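Local coordinates for porin (Rhodobacter capsulatus, PDB 2POR), which forms outer-membrane channels, as a homotrimer of 16-stranded beta barrels, through which small hydrophilic solutes up to about 0.6 kDa diffuse passively, at residues A187-F192 with N196-Y201; D85-G90 with S235-F240. One frame throughout, in Å; residues are numbered along the deposited sequence.

Contact 1: A187-F192 with N196-Y201; sequences AAIAKF and NVKAYY
Ala188 pairs with Ala199, and Ala190 with Val197, through two pairs of reciprocal N-H...O=C bonds that join 187-192 to 196-201 as the antiparallel arms of a beta hairpin in the barrel wall. The short strand axes approach to 4.7 Å at 174°, and the shortest of the four bonds runs from Val197 N to Ala190 O, 2.8 Å. Ala187-Tyr200, Ile189-Lys198 and Lys191-Asn196 are the non-hydrogen-bonded pairs. Their side chains share the inner face, where Ile189 CG1 rests 3.9 Å from Lys198 CG. With CG anti to the backbone N (chi1 -174°), the lysine chain runs beside the isoleucine, and the bend at chi3 (-67°) brings CE against Ile189 CG1 as well; NZ hydrogen-bonds the carbonyl oxygens of Phe83 and Asp85. At the turn end, a water donates to Asn196 OD1 at 3.0 Å and, weakly, to Ala190 O, while Asn196 ND2 goes to Asp237 on the next strand. The other face carries small apolar groups, Ala190 CB meeting Val197 CB at 4.3 Å, and a detergent molecule touches Ala199, consistent with a face turned to the lipid. Inside, lysine methylenes pack against isoleucine and leave the ammonium for backbone carbonyls at and just after the end of helix 78-83.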
loop_
_atom_site.group_PDB
_atom_site.type_symbol
_atom_site.label_atom_id
_atom_site.label_comp_id
_atom_site.label_asym_id
_atom_site.label_seq_id
_atom_site.Cartn_x
_atom_site.Cartn_y
_atom_site.Cartn_z
ATOM N N ALA A 187 -13.843 -19.856 29.640
ATOM C CA ALA A 187 -12.780 -18.921 29.897
ATOM C C ALA A 187 -13.139 -18.173 31.179
ATOM O O ALA A 187 -14.316 -18.006 31.504
ATOM C CB ALA A 187 -12.683 -17.952 28.730
ATOM N N ALA A 188 -12.151 -17.739 31.912
ATOM C CA ALA A 188 -12.348 -16.978 33.121
ATOM C C ALA A 188 -11.335 -15.853 33.080
ATOM O O ALA A 188 -10.195 -16.103 32.672
ATOM C CB ALA A 188 -12.072 -17.843 34.350
ATOM N N ILE A 189 -11.668 -14.617 33.464
ATOM C CA ILE A 189 -10.694 -13.523 33.549
ATOM C C ILE A 189 -10.919 -12.827 34.906
ATOM O O ILE A 189 -12.066 -12.640 35.309
ATOM C CB ILE A 189 -10.903 -12.511 32.420
ATOM C CG1 ILE A 189 -10.787 -13.184 31.080
ATOM C CG2 ILE A 189 -9.842 -11.434 32.517
ATOM C CD1 ILE A 189 -11.804 -12.652 30.078
ATOM N N ALA A 190 -9.865 -12.457 35.617
ATOM C CA ALA A 190 -9.931 -11.907 36.946
ATOM C C ALA A 190 -8.901 -10.836 37.048
ATOM O O ALA A 190 -7.755 -11.030 36.611
ATOM C CB ALA A 190 -9.558 -12.903 38.020
ATOM N N LYS A 191 -9.307 -9.688 37.577
ATOM C CA LYS A 191 -8.324 -8.661 37.915
ATOM C C LYS A 191 -8.344 -8.519 39.407
ATOM O O LYS A 191 -9.411 -8.421 40.012
ATOM C CB LYS A 191 -8.619 -7.281 37.335
ATOM C CG LYS A 191 -10.099 -6.937 37.230
ATOM C CD LYS A 191 -10.350 -6.441 35.809
ATOM C CE LYS A 191 -10.293 -7.585 34.794
ATOM N NZ LYS A 191 -9.976 -7.083 33.468
ATOM N N PHE A 192 -7.182 -8.592 40.026
ATOM C CA PHE A 192 -7.018 -8.437 41.459
ATOM C C PHE A 192 -6.076 -7.257 41.616
ATOM O O PHE A 192 -4.890 -7.369 41.967
ATOM C CB PHE A 192 -6.393 -9.680 42.074
ATOM C CG PHE A 192 -7.241 -10.919 41.909
ATOM C CD1 PHE A 192 -8.607 -10.849 42.101
ATOM C CD2 PHE A 192 -6.614 -12.096 41.560
ATOM C CE1 PHE A 192 -9.358 -11.980 41.933
ATOM C CE2 PHE A 192 -7.377 -13.224 41.396
ATOM C CZ PHE A 192 -8.742 -13.164 41.582
ATOM N N ASN A 196 -3.590 -9.387 36.590
ATOM C CA ASN A 196 -4.622 -9.890 35.706
ATOM C C ASN A 196 -4.414 -11.390 35.601
ATOM O O ASN A 196 -3.250 -11.822 35.532
ATOM C CB ASN A 196 -4.456 -9.266 34.356
ATOM C CG ASN A 196 -4.683 -7.765 34.385
ATOM O OD1 ASN A 196 -5.810 -7.293 34.543
ATOM N ND2 ASN A 196 -3.643 -6.957 34.234
ATOM N N VAL A 197 -5.453 -12.205 35.636
ATOM C CA VAL A 197 -5.292 -13.634 35.513
ATOM C C VAL A 197 -6.275 -14.015 34.428
ATOM O O VAL A 197 -7.384 -13.485 34.405
ATOM C CB VAL A 197 -5.634 -14.345 36.829
ATOM C CG1 VAL A 197 -5.516 -15.850 36.663
ATOM C CG2 VAL A 197 -4.616 -13.980 37.886
ATOM N N LYS A 198 -5.899 -14.860 33.474
ATOM C CA LYS A 198 -6.800 -15.296 32.417
ATOM C C LYS A 198 -6.508 -16.797 32.312
ATOM O O LYS A 198 -5.347 -17.231 32.448
ATOM C CB LYS A 198 -6.468 -14.571 31.107
ATOM C CG LYS A 198 -7.512 -14.941 30.065
ATOM C CD LYS A 198 -7.343 -14.256 28.721
ATOM C CE LYS A 198 -7.603 -12.771 28.879
ATOM N NZ LYS A 198 -7.593 -12.054 27.608
ATOM N N ALA A 199 -7.563 -17.579 32.129
ATOM C CA ALA A 199 -7.451 -19.029 32.017
ATOM C C ALA A 199 -8.522 -19.547 31.084
ATOM O O ALA A 199 -9.587 -18.918 30.972
ATOM C CB ALA A 199 -7.665 -19.708 33.349
ATOM N N TYR A 200 -8.303 -20.657 30.364
ATOM C CA TYR A 200 -9.357 -21.189 29.509
ATOM C C TYR A 200 -9.169 -22.715 29.450
ATOM O O TYR A 200 -8.086 -23.216 29.759
ATOM C CB TYR A 200 -9.280 -20.608 28.075
ATOM C CG TYR A 200 -8.066 -21.125 27.281
ATOM C CD1 TYR A 200 -6.797 -20.584 27.456
ATOM C CD2 TYR A 200 -8.240 -22.213 26.407
ATOM C CE1 TYR A 200 -5.704 -21.125 26.773
ATOM C CE2 TYR A 200 -7.156 -22.759 25.727
ATOM C CZ TYR A 200 -5.896 -22.217 25.913
ATOM O OH TYR A 200 -4.832 -22.797 25.234
ATOM N N TYR A 201 -10.188 -23.400 29.009
ATOM C CA TYR A 201 -10.107 -24.801 28.744
ATOM C C TYR A 201 -10.902 -24.944 27.453
ATOM O O TYR A 201 -11.980 -24.350 27.306
ATOM C CB TYR A 201 -10.742 -25.554 29.907
ATOM C CG TYR A 201 -10.912 -27.018 29.541
ATOM C CD1 TYR A 201 -9.816 -27.848 29.668
ATOM C CD2 TYR A 201 -12.137 -27.474 29.058
ATOM C CE1 TYR A 201 -9.938 -29.165 29.302
ATOM C CE2 TYR A 201 -12.258 -28.792 28.687
ATOM C CZ TYR A 201 -11.150 -29.618 28.820
ATOM O OH TYR A 201 -11.248 -30.951 28.457
HETATM O O HOH W 1 -7.723 -9.504 34.134
#

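Contact 2: D85-G90 with S235-F240; sequences DLYEVG and SVDSTF
Tyr87 and Leu86 meet Ser235 and Asp237 where an inward-folded loop of the porin beta barrel, 85-90, lies against the inner face of wall strand 226-240. The tight part runs from Ser235 to Asp237. Ser235 OG sits between the backbone N and the carbonyl carbon (chi1 64°), which turns the hydroxyl to the loop to accept the N-H of Tyr87 at 3.1 Å from N to OG, with an angle of 159° at the hydrogen. Serine suits the place because it is short enough for the loop backbone to come close yet still offers an acceptor. Leu86 CB packs 3.6 Å from the same OG, and its buried side chain also lies against Lys198, Ile102 and Tyr248. Two residues along the same strand, Asp237 lies over a face of the Tyr87 ring, its CB 3.9 Å from the ring centroid in a CH-pi contact. The carboxylate lies out beside CD1, its plane turned 20° from that of the ring; Asp237 OD2 is bonded by Asn196 of the neighbouring strand. An alanine in place of Tyr87 would probably keep the backbone bond to Ser235 but leave the Asp237 methylene without its aromatic cover. Beyond the ring the contact is loose: the loop diverges, Glu88 to Gly90 make no contact with the strand, and Val236 points away from the loop to the outer surface. The closest approach of ring to strand is Tyr87 CD1 to Asp237 CB, 3.5 Å.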
loop_
_atom_site.group_PDB
_atom_site.type_symbol
_atom_site.label_atom_id
_atom_site.label_comp_id
_atom_site.label_asym_id
_atom_site.label_seq_id
_atom_site.Cartn_x
_atom_site.Cartn_y
_atom_site.Cartn_z
ATOM N N ASP A 85 -6.694 -12.960 24.171
ATOM C CA ASP A 85 -5.506 -13.795 24.242
ATOM C C ASP A 85 -4.838 -13.723 25.590
ATOM O O ASP A 85 -5.236 -12.930 26.432
ATOM C CB ASP A 85 -4.494 -13.365 23.153
ATOM C CG ASP A 85 -5.014 -13.745 21.770
ATOM O OD1 ASP A 85 -5.621 -14.800 21.604
ATOM O OD2 ASP A 85 -4.865 -12.947 20.861
ATOM N N LEU A 86 -3.797 -14.515 25.830
ATOM C CA LEU A 86 -3.075 -14.520 27.085
ATOM C C LEU A 86 -2.045 -13.406 26.981
ATOM O O LEU A 86 -1.911 -12.763 25.918
ATOM C CB LEU A 86 -2.413 -15.901 27.309
ATOM C CG LEU A 86 -3.318 -17.125 27.350
ATOM C CD1 LEU A 86 -2.411 -18.281 27.738
ATOM C CD2 LEU A 86 -4.468 -17.029 28.368
ATOM N N TYR A 87 -1.325 -13.143 28.068
ATOM C CA TYR A 87 -0.329 -12.073 28.136
ATOM C C TYR A 87 0.692 -12.145 26.991
ATOM O O TYR A 87 1.347 -13.156 26.815
ATOM C CB TYR A 87 0.404 -12.144 29.501
ATOM C CG TYR A 87 1.418 -11.020 29.696
ATOM C CD1 TYR A 87 1.006 -9.698 29.857
ATOM C CD2 TYR A 87 2.762 -11.328 29.682
ATOM C CE1 TYR A 87 1.956 -8.701 30.001
ATOM C CE2 TYR A 87 3.712 -10.340 29.814
ATOM C CZ TYR A 87 3.294 -9.043 29.968
ATOM O OH TYR A 87 4.257 -8.070 30.046
ATOM N N GLU A 88 0.898 -11.064 26.246
ATOM C CA GLU A 88 1.780 -11.021 25.106
ATOM C C GLU A 88 3.181 -10.787 25.555
ATOM O O GLU A 88 3.502 -9.823 26.252
ATOM C CB GLU A 88 1.298 -9.921 24.169
ATOM C CG GLU A 88 2.129 -9.854 22.925
ATOM C CD GLU A 88 1.618 -8.892 21.864
ATOM O OE1 GLU A 88 0.486 -8.985 21.408
ATOM O OE2 GLU A 88 2.389 -8.051 21.443
ATOM N N VAL A 89 4.031 -11.703 25.140
ATOM C CA VAL A 89 5.432 -11.661 25.496
ATOM C C VAL A 89 6.289 -11.251 24.315
ATOM O O VAL A 89 6.047 -11.724 23.191
ATOM C CB VAL A 89 5.823 -13.064 26.024
ATOM C CG1 VAL A 89 7.338 -13.146 26.210
ATOM C CG2 VAL A 89 5.080 -13.340 27.331
ATOM N N GLY A 90 7.290 -10.421 24.671
ATOM C CA GLY A 90 8.378 -9.900 23.847
ATOM C C GLY A 90 8.018 -8.657 23.014
ATOM O O GLY A 90 6.859 -8.470 22.640
ATOM N N SER A 235 -2.534 -17.284 32.125
ATOM C CA SER A 235 -1.481 -16.292 32.191
ATOM C C SER A 235 -1.719 -15.386 33.385
ATOM O O SER A 235 -2.876 -15.227 33.825
ATOM C CB SER A 235 -1.387 -15.388 30.945
ATOM O OG SER A 235 -2.465 -14.538 30.638
ATOM N N VAL A 236 -0.603 -14.822 33.853
ATOM C CA VAL A 236 -0.614 -13.921 34.983
ATOM C C VAL A 236 0.297 -12.763 34.616
ATOM O O VAL A 236 1.425 -13.004 34.160
ATOM C CB VAL A 236 -0.053 -14.599 36.283
ATOM C CG1 VAL A 236 -0.169 -13.620 37.454
ATOM C CG2 VAL A 236 -0.864 -15.807 36.681
ATOM N N ASP A 237 -0.139 -11.510 34.790
ATOM C CA ASP A 237 0.784 -10.388 34.665
ATOM C C ASP A 237 0.477 -9.408 35.788
ATOM O O ASP A 237 -0.687 -9.326 36.222
ATOM C CB ASP A 237 0.638 -9.663 33.344
ATOM C CG ASP A 237 -0.710 -9.088 33.008
ATOM O OD1 ASP A 237 -1.565 -9.798 32.491
ATOM O OD2 ASP A 237 -0.889 -7.901 33.239
ATOM N N SER A 238 1.470 -8.682 36.256
ATOM C CA SER A 238 1.255 -7.732 37.320
ATOM C C SER A 238 2.120 -6.530 37.090
ATOM O O SER A 238 3.262 -6.636 36.618
ATOM C CB SER A 238 1.618 -8.335 38.661
ATOM O OG SER A 238 1.036 -7.540 39.696
ATOM N N THR A 239 1.553 -5.388 37.454
ATOM C CA THR A 239 2.261 -4.128 37.314
ATOM C C THR A 239 2.646 -3.491 38.643
ATOM O O THR A 239 1.801 -3.302 39.516
ATOM C CB THR A 239 1.380 -3.181 36.521
ATOM O OG1 THR A 239 1.047 -3.811 35.291
ATOM C CG2 THR A 239 2.094 -1.886 36.211
ATOM N N PHE A 240 3.911 -3.148 38.796
ATOM C CA PHE A 240 4.448 -2.427 39.949
ATOM C C PHE A 240 5.202 -1.186 39.442
ATOM O O PHE A 240 6.368 -1.225 38.997
ATOM C CB PHE A 240 5.453 -3.257 40.780
ATOM C CG PHE A 240 5.796 -4.651 40.270
ATOM C CD1 PHE A 240 4.897 -5.694 40.468
ATOM C CD2 PHE A 240 7.005 -4.860 39.629
ATOM C CE1 PHE A 240 5.209 -6.959 40.027
ATOM C CE2 PHE A 240 7.307 -6.131 39.190
ATOM C CZ PHE A 240 6.411 -7.170 39.389
#

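Overall arrangement
Contact 1 is wholly within the barrel wall, whereas contact 2 lays the inner loop on that wall one strand further along; their centres are 11 Å apart. Strands 195-207 and 226-240 are neighbours, so 196-201 and 235-240 form one continuous surface. Lys198 of contact 1 reaches contact 2 with backbone and side chain: its O meets Ser235 N at 2.8 Å, its NZ Asp85 O at 2.8 Å, and its CD packs 4.0 Å from Leu86 CD2. A bound calcium ion lies about 9 Å from the Leu86 side chain, and one lies about 11 Å from that of Lys198. Leu86 O also bonds Asn100, a calcium-site residue. Like the third loop of other porins, this inward loop probably helps to narrow the channel.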